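Long-range contact in 2-(hydroxymethyl)glutarate dehydrogenase (Eubacterium barkeri, PDB 3CKY), which catalyses the NAD-dependent interconversion of 2-formylglutarate and (S)-2-hydroxymethylglutarate in nicotinate fermentation: residues L247-G252 with M261-T266. Numbering follows the deposited sequence. Where two conformers were deposited one is given.
Sequences LALEAG and MTAMAT
Leu249 reaches from helix 238-255 onto the face that Thr262, Ala263 and Thr266 present on helix 260-274. The two make a helical hairpin in the all-helical C-terminal domain of this β-hydroxyacid dehydrogenase; the short segments run roughly antiparallel (146°), their axes 10.0 Å apart, and no hydrogen bond joins them. The leucine spreads its two methyls over one turn of the partner. CG stands anti to its own carbonyl carbon (chi1 -65°), which sends the fork toward helix 260-274, with CD1 on the Thr266 side and CD2 on the Thr262 and Ala263 side. Leu249 CD1 meets the end of Thr266 tip to tip, 3.6 Å from Thr266 OG1. Leu249 CD2 lies 3.8 Å from Thr262 CG2. The same methyl rests against the backbone of Ala263, whose N is its closest atom at 3.9 Å, and is also near Ala263 CB. The side chains of Leu249 and Thr262 pass alongside one another, pointing opposite ways. Thr262 turns CG2, anti to its backbone N, into this apolar seam, where it also packs on Ala248 CB at 4.0 Å; its hydroxyl is hydrogen-bonded to Glu190 OE1 of the second subunit. Replacing Leu249 by an alanine would probably open a gap facing Thr262, Ala263 and Thr266 and take away the methyl that meets the Thr266 hydroxyl. Ala248 and Thr262 pack further on Leu179 of the long helix 169-197, which carries the probable active-site Lys174, while Gln267 of the third subunit packs against Leu249 and Ala263. Beside the leucine methyl, the Thr266 hydroxyl is held by its own helix: Thr266 OG1 donates to Thr262 O at 2.7 Å from above the carbonyl plane, 41° out of it, and the same oxygen accepts the backbone bond from Thr266 N.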
# COMPACT_ATOMS: atom_id res chain seq x y z
N LEU A 247 -9.21 9.47 9.01
CA LEU A 247 -8.81 10.75 9.62
C LEU A 247 -7.29 10.87 9.73
O LEU A 247 -6.74 11.94 9.53
CB LEU A 247 -9.45 10.93 11.00
CG LEU A 247 -10.95 11.27 11.00
CD1 LEU A 247 -11.55 11.10 12.42
CD2 LEU A 247 -11.20 12.70 10.43
N ALA A 248 -6.63 9.76 10.05
CA ALA A 248 -5.19 9.68 10.06
C ALA A 248 -4.59 9.99 8.68
O ALA A 248 -3.65 10.77 8.58
CB ALA A 248 -4.73 8.30 10.54
N LEU A 249 -5.15 9.39 7.64
CA LEU A 249 -4.70 9.62 6.27
C LEU A 249 -4.94 11.06 5.84
O LEU A 249 -4.14 11.62 5.08
CB LEU A 249 -5.39 8.65 5.30
CG LEU A 249 -5.07 7.16 5.47
CD1 LEU A 249 -5.89 6.31 4.50
CD2 LEU A 249 -3.59 6.88 5.32
N GLU A 250 -6.05 11.64 6.29
CA GLU A 250 -6.33 13.06 6.04
C GLU A 250 -5.25 13.91 6.69
O GLU A 250 -4.72 14.83 6.06
CB GLU A 250 -7.72 13.47 6.57
CG GLU A 250 -8.09 14.88 6.19
CD GLU A 250 -9.27 15.46 6.97
OE1 GLU A 250 -9.46 16.70 6.89
OE2 GLU A 250 -9.98 14.67 7.67
N ALA A 251 -4.91 13.61 7.94
CA ALA A 251 -3.83 14.34 8.62
C ALA A 251 -2.47 14.12 7.94
O ALA A 251 -1.66 15.05 7.83
CB ALA A 251 -3.76 13.98 10.11
N GLY A 252 -2.20 12.90 7.49
CA GLY A 252 -0.98 12.63 6.74
C GLY A 252 -0.84 13.44 5.46
O GLY A 252 0.24 13.95 5.15
N MET A 261 1.64 1.97 6.39
CA MET A 261 0.99 0.94 7.22
C MET A 261 -0.46 1.29 7.48
O MET A 261 -1.33 0.42 7.43
CB MET A 261 1.71 0.79 8.56
CG MET A 261 3.15 0.33 8.44
SD MET A 261 3.35 -1.31 7.75
CE MET A 261 2.77 -2.34 9.13
N THR A 262 -0.73 2.56 7.77
CA THR A 262 -2.08 3.04 7.99
C THR A 262 -2.93 2.84 6.75
O THR A 262 -4.07 2.37 6.84
CB THR A 262 -2.08 4.53 8.37
OG1 THR A 262 -1.26 4.71 9.54
CG2 THR A 262 -3.49 5.04 8.62
N ALA A 263 -2.36 3.22 5.60
CA ALA A 263 -3.02 3.13 4.31
C ALA A 263 -3.42 1.68 4.04
O ALA A 263 -4.57 1.41 3.60
CB ALA A 263 -2.11 3.64 3.20
N MET A 264 -2.50 0.75 4.30
CA MET A 264 -2.80 -0.64 4.02
C MET A 264 -3.84 -1.16 5.01
O MET A 264 -4.77 -1.85 4.59
CB MET A 264 -1.54 -1.53 3.95
CG MET A 264 -0.71 -1.39 2.64
SD MET A 264 -1.62 -1.03 1.09
CE MET A 264 -2.68 -2.48 1.01
N ALA A 265 -3.72 -0.81 6.28
CA ALA A 265 -4.74 -1.17 7.28
C ALA A 265 -6.12 -0.69 6.84
O ALA A 265 -7.10 -1.40 6.96
CB ALA A 265 -4.40 -0.60 8.68
N THR A 266 -6.18 0.53 6.31
CA THR A 266 -7.45 1.11 5.87
C THR A 266 -8.12 0.25 4.81
O THR A 266 -9.34 -0.01 4.87
CB THR A 266 -7.23 2.57 5.38
OG1 THR A 266 -6.57 3.33 6.41
CG2 THR A 266 -8.55 3.24 4.97